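Local structure of thermosome subunit (Methanococcoides burtonii, 3AQ1) at residues E76-A81 / E461-I466; N187-L192 / V295-L300. The protein probably binds and hydrolyses ATP to assist the folding of unfolded proteins, as a group II chaperonin of the TCP-1 family. One frame throughout, in Å; residues are numbered along the deposited sequence.

Overall arrangement
From the N-terminal end of the model, helix 45-65 leads into helix 71-92, which carries the first half of contact 1. The chain then runs to strand 184-193, the first half of contact 2. About a hundred residues later strand 296-298 returns to it and closes that loop. The rest of the chain leads to helix 449-467, near the C-terminal end of the model, which closes contact 1. Contact 2 is therefore nested inside the loop of contact 1. Contact 1 joins an early helix to the last one, in the helical equatorial domain; contact 2 joins two strands of the apical-domain sheet. Their centres are about 53 Å apart, on opposite sides of the chain's centre.

Contact 1: E76-A81 / E461-I466; sequences EGYRHA and EATVMI
The Tyr78 ring meets Thr463 at its edge. Methyl CG2 of Thr463 lies in the ring plane, 3.7 Å from CE2 of Tyr78. The Tyr78 OH is hydrogen-bonded to the backbone O of Leu57 in helix 45-65. OE2 of Glu461 lies near the edge of the Arg79 guanidinium but tilted from its plane. NH1 of Arg79 meets OE2 of Glu461 on the syn side, out of the carboxylate plane, in a bent hydrogen bond of 2.8 Å. The two planes are 48° apart, so the salt bridge is twisted. A second bond, from NH2 of Arg79 to OE1 of Glu461, is weak at 3.4 Å. The segments are parts of two antiparallel helices, 71-92 and 449-467, whose local axes come within 9.9 Å. They belong to the helical equatorial domain of the chaperonin fold, which in this family holds both chain ends. Val464 touches both residues with its two methyls. Its CG1 is 3.7 Å from NH2 of Arg79, and its CG2 is 4.3 Å from CB of Tyr78. Arg79 has its CG anti to the backbone N (chi1 179°) and bends at chi3, which brings the guanidinium to Glu461. Thr463 OG1 bonds back to the backbone O of Ala459.

Contact 2: N187-L192 / V295-L300; sequences NAKILL and VGTAGL
Ile190 and Gly296 form a hydrogen-bonded antiparallel pair. The N of Ile190 gives a nearly straight bond of 2.7 Å to the O of Gly296, with an N-H...O angle of 174°. The N of Gly296 returns a bond of 2.8 Å to the O of Ile190. Ala188 and Ala298 pair in the same way. The bond from Ala188 N to Ala298 O is 3.0 Å, but the return bond from Ala298 N is weak. Asn187 N adds one more bond, to the O of Gly299, where the chain turns a corner. Lys189 and Thr297 form the non-hydrogen-bonded pair and share one face of the sheet. Their side chains lie side by side and point the same way, and NZ of Lys189 is 3.7 Å from CG2 of Thr297. Val295 CG1 packs 3.8 Å from CB of Lys189 and also lies against the Ile190 backbone.

The opposite face carries Ala188, Ile190 and Ala298. With CG1 beside the backbone N (chi1 -63°) and chi2 extended, CD1 of Ile190 is carried to CB of Ala298, at 3.6 Å. The strands belong to the mixed sheet of the apical domain, which in chaperonins of this family binds substrate protein. Ile190 packs on Val241 and Phe243 of the parallel strand 241-244, to which Lys189 and Leu191 bond through their backbones. Ala298 touches Val314 and Cys317 of strand 310-317, and Gly299 and Leu300 form a classic beta bulge opposite Thr315. Thr297 OG1 is hydrogen-bonded to Gln318 OE1. Backbone bonds thus fix the register of the two strands, while their side chains set an apolar face against one that carries the lysine ammonium and the threonine hydroxyl.

Contact 1: E76-A81 / E461-I466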
loop_
_atom_site.group_PDB
_atom_site.type_symbol
_atom_site.label_atom_id
_atom_site.label_comp_id
_atom_site.label_asym_id
_atom_site.label_seq_id
_atom_site.Cartn_x
_atom_site.Cartn_y
_atom_site.Cartn_z
ATOM N N GLU A 76 -15.293 24.093 -18.240
ATOM C CA GLU A 76 -14.019 24.740 -17.941
ATOM C C GLU A 76 -13.998 25.302 -16.528
ATOM O O GLU A 76 -12.993 25.190 -15.828
ATOM C CB GLU A 76 -13.685 25.815 -18.969
ATOM C CG GLU A 76 -13.047 25.247 -20.221
ATOM C CD GLU A 76 -13.692 25.769 -21.491
ATOM O OE1 GLU A 76 -13.668 26.999 -21.717
ATOM O OE2 GLU A 76 -14.224 24.943 -22.265
ATOM N N GLY A 77 -15.115 25.890 -16.107
ATOM C CA GLY A 77 -15.268 26.347 -14.737
ATOM C C GLY A 77 -15.011 25.236 -13.728
ATOM O O GLY A 77 -14.239 25.404 -12.785
ATOM N N TYR A 78 -15.663 24.095 -13.929
ATOM C CA TYR A 78 -15.466 22.934 -13.073
ATOM C C TYR A 78 -14.010 22.475 -13.085
ATOM O O TYR A 78 -13.420 22.243 -12.029
ATOM C CB TYR A 78 -16.363 21.773 -13.513
ATOM C CG TYR A 78 -17.795 21.832 -13.041
ATOM C CD1 TYR A 78 -18.286 22.921 -12.341
ATOM C CD2 TYR A 78 -18.664 20.796 -13.323
ATOM C CE1 TYR A 78 -19.605 22.961 -11.929
ATOM C CE2 TYR A 78 -19.977 20.822 -12.914
ATOM C CZ TYR A 78 -20.444 21.899 -12.218
ATOM O OH TYR A 78 -21.759 21.902 -11.818
ATOM N N ARG A 79 -13.439 22.330 -14.278
ATOM C CA ARG A 79 -12.069 21.844 -14.399
ATOM C C ARG A 79 -11.085 22.804 -13.731
ATOM O O ARG A 79 -10.072 22.387 -13.168
ATOM C CB ARG A 79 -11.689 21.625 -15.861
ATOM C CG ARG A 79 -10.261 21.129 -16.038
ATOM C CD ARG A 79 -9.897 21.010 -17.499
ATOM N NE ARG A 79 -10.832 20.155 -18.217
ATOM C CZ ARG A 79 -10.787 18.825 -18.189
ATOM N NH1 ARG A 79 -9.854 18.204 -17.467
ATOM N NH2 ARG A 79 -11.676 18.117 -18.878
ATOM N N HIS A 80 -11.397 24.090 -13.791
ATOM C CA HIS A 80 -10.607 25.094 -13.104
ATOM C C HIS A 80 -10.839 24.943 -11.597
ATOM O O HIS A 80 -9.916 25.074 -10.785
ATOM C CB HIS A 80 -10.986 26.489 -13.618
ATOM C CG HIS A 80 -10.098 27.587 -13.126
ATOM N ND1 HIS A 80 -10.502 28.906 -13.080
ATOM C CD2 HIS A 80 -8.830 27.566 -12.649
ATOM C CE1 HIS A 80 -9.521 29.648 -12.599
ATOM N NE2 HIS A 80 -8.496 28.861 -12.328
ATOM N N ALA A 81 -12.076 24.629 -11.230
ATOM C CA ALA A 81 -12.407 24.387 -9.833
ATOM C C ALA A 81 -11.570 23.250 -9.274
ATOM O O ALA A 81 -10.903 23.413 -8.262
ATOM C CB ALA A 81 -13.882 24.084 -9.677
ATOM N N GLU A 461 -13.941 15.003 -13.892
ATOM C CA GLU A 461 -13.752 14.406 -15.220
ATOM C C GLU A 461 -14.965 13.637 -15.723
ATOM O O GLU A 461 -15.235 13.607 -16.920
ATOM C CB GLU A 461 -12.538 13.472 -15.242
ATOM C CG GLU A 461 -11.190 14.163 -15.095
ATOM C CD GLU A 461 -10.861 15.078 -16.246
ATOM O OE1 GLU A 461 -11.623 15.091 -17.234
ATOM O OE2 GLU A 461 -9.837 15.784 -16.160
ATOM N N ALA A 462 -15.684 13.003 -14.806
ATOM C CA ALA A 462 -16.869 12.236 -15.155
ATOM C C ALA A 462 -18.018 13.161 -15.511
ATOM O O ALA A 462 -18.799 12.880 -16.425
ATOM C CB ALA A 462 -17.270 11.342 -13.999
ATOM N N THR A 463 -18.128 14.253 -14.760
ATOM C CA THR A 463 -19.197 15.221 -14.948
ATOM C C THR A 463 -18.975 15.949 -16.257
ATOM O O THR A 463 -19.889 16.102 -17.065
ATOM C CB THR A 463 -19.218 16.231 -13.803
ATOM O OG1 THR A 463 -19.624 15.564 -12.610
ATOM C CG2 THR A 463 -20.181 17.361 -14.082
ATOM N N VAL A 464 -17.742 16.386 -16.463
ATOM C CA VAL A 464 -17.383 17.110 -17.666
ATOM C C VAL A 464 -17.500 16.229 -18.903
ATOM O O VAL A 464 -17.930 16.675 -19.956
ATOM C CB VAL A 464 -15.976 17.681 -17.544
ATOM C CG1 VAL A 464 -15.346 17.846 -18.906
ATOM C CG2 VAL A 464 -16.031 19.002 -16.781
ATOM N N MET A 465 -17.137 14.967 -18.770
ATOM C CA MET A 465 -17.228 14.061 -19.899
ATOM C C MET A 465 -18.687 13.909 -20.331
ATOM O O MET A 465 -18.997 13.814 -21.516
ATOM C CB MET A 465 -16.617 12.713 -19.529
ATOM C CG MET A 465 -16.889 11.626 -20.525
ATOM S SD MET A 465 -15.492 10.524 -20.662
ATOM C CE MET A 465 -15.101 10.315 -18.931
ATOM N N ILE A 466 -19.583 13.901 -19.358
ATOM C CA ILE A 466 -21.008 13.780 -19.612
ATOM C C ILE A 466 -21.624 15.068 -20.185
ATOM O O ILE A 466 -22.568 15.013 -20.969
ATOM C CB ILE A 466 -21.723 13.407 -18.314
ATOM C CG1 ILE A 466 -21.309 11.996 -17.895
ATOM C CG2 ILE A 466 -23.242 13.572 -18.450
ATOM C CD1 ILE A 466 -22.112 11.433 -16.751
#

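Contact 2: N187-L192 / V295-L300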
loop_
_atom_site.group_PDB
_atom_site.type_symbol
_atom_site.label_atom_id
_atom_site.label_comp_id
_atom_site.label_asym_id
_atom_site.label_seq_id
_atom_site.Cartn_x
_atom_site.Cartn_y
_atom_site.Cartn_z
ATOM N N ASN A 187 28.410 -16.168 -0.287
ATOM C CA ASN A 187 28.458 -15.738 -1.674
ATOM C C ASN A 187 27.690 -16.710 -2.519
ATOM O O ASN A 187 28.256 -17.421 -3.336
ATOM C CB ASN A 187 29.894 -15.665 -2.166
ATOM C CG ASN A 187 30.743 -14.829 -1.283
ATOM O OD1 ASN A 187 30.386 -13.689 -0.971
ATOM N ND2 ASN A 187 31.873 -15.384 -0.849
ATOM N N ALA A 188 26.389 -16.752 -2.303
ATOM C CA ALA A 188 25.535 -17.649 -3.048
ATOM C C ALA A 188 25.423 -17.160 -4.481
ATOM O O ALA A 188 25.394 -15.956 -4.740
ATOM C CB ALA A 188 24.167 -17.726 -2.392
ATOM N N LYS A 189 25.383 -18.105 -5.408
ATOM C CA LYS A 189 25.095 -17.787 -6.794
ATOM C C LYS A 189 23.833 -18.551 -7.113
ATOM O O LYS A 189 23.820 -19.776 -7.089
ATOM C CB LYS A 189 26.245 -18.226 -7.694
ATOM C CG LYS A 189 27.546 -17.609 -7.297
ATOM C CD LYS A 189 27.501 -16.102 -7.456
ATOM C CE LYS A 189 28.680 -15.436 -6.769
ATOM N NZ LYS A 189 28.803 -14.035 -7.221
ATOM N N ILE A 190 22.766 -17.821 -7.391
ATOM C CA ILE A 190 21.430 -18.394 -7.333
ATOM C C ILE A 190 20.813 -18.604 -8.700
ATOM O O ILE A 190 20.798 -17.696 -9.541
ATOM C CB ILE A 190 20.518 -17.496 -6.513
ATOM C CG1 ILE A 190 21.035 -17.433 -5.078
ATOM C CG2 ILE A 190 19.078 -17.988 -6.590
ATOM C CD1 ILE A 190 20.605 -16.219 -4.343
ATOM N N LEU A 191 20.304 -19.812 -8.906
ATOM C CA LEU A 191 19.614 -20.173 -10.138
ATOM C C LEU A 191 18.126 -20.392 -9.836
ATOM O O LEU A 191 17.786 -21.134 -8.922
ATOM C CB LEU A 191 20.246 -21.443 -10.732
ATOM C CG LEU A 191 19.690 -22.030 -12.030
ATOM C CD1 LEU A 191 20.058 -21.162 -13.217
ATOM C CD2 LEU A 191 20.184 -23.453 -12.246
ATOM N N LEU A 192 17.242 -19.733 -10.581
ATOM C CA LEU A 192 15.798 -19.940 -10.404
ATOM C C LEU A 192 15.225 -20.760 -11.557
ATOM O O LEU A 192 15.399 -20.397 -12.716
ATOM C CB LEU A 192 15.057 -18.601 -10.263
ATOM C CG LEU A 192 15.697 -17.693 -9.206
ATOM C CD1 LEU A 192 15.071 -16.316 -9.168
ATOM C CD2 LEU A 192 15.619 -18.344 -7.863
ATOM N N VAL A 295 22.035 -15.791 -13.557
ATOM C CA VAL A 295 22.328 -16.162 -12.184
ATOM C C VAL A 295 22.354 -14.979 -11.236
ATOM O O VAL A 295 23.040 -13.985 -11.481
ATOM C CB VAL A 295 23.671 -16.864 -12.119
ATOM C CG1 VAL A 295 24.067 -17.182 -10.652
ATOM C CG2 VAL A 295 23.632 -18.112 -12.992
ATOM N N GLY A 296 21.609 -15.103 -10.140
ATOM C CA GLY A 296 21.516 -14.050 -9.149
ATOM C C GLY A 296 22.533 -14.243 -8.047
ATOM O O GLY A 296 23.237 -15.249 -8.005
ATOM N N THR A 297 22.609 -13.276 -7.143
ATOM C CA THR A 297 23.557 -13.351 -6.046
ATOM C C THR A 297 22.933 -12.941 -4.721
ATOM O O THR A 297 22.033 -12.111 -4.680
ATOM C CB THR A 297 24.761 -12.421 -6.282
ATOM O OG1 THR A 297 24.330 -11.063 -6.174
ATOM C CG2 THR A 297 25.362 -12.646 -7.644
ATOM N N ALA A 298 23.453 -13.504 -3.640
ATOM C CA ALA A 298 23.045 -13.135 -2.300
ATOM C C ALA A 298 24.206 -13.334 -1.344
ATOM O O ALA A 298 24.919 -14.310 -1.441
ATOM C CB ALA A 298 21.863 -13.998 -1.860
ATOM N N GLY A 299 24.381 -12.429 -0.395
ATOM C CA GLY A 299 25.409 -12.604 0.610
ATOM C C GLY A 299 25.413 -13.988 1.238
ATOM O O GLY A 299 26.476 -14.593 1.446
ATOM N N LEU A 300 24.227 -14.498 1.549
ATOM C CA LEU A 300 24.126 -15.731 2.314
ATOM C C LEU A 300 22.806 -16.463 2.076
ATOM O O LEU A 300 21.744 -15.867 2.049
ATOM C CB LEU A 300 24.300 -15.434 3.815
ATOM C CG LEU A 300 24.163 -16.570 4.836
ATOM C CD1 LEU A 300 25.213 -17.635 4.616
ATOM C CD2 LEU A 300 24.244 -16.033 6.257
#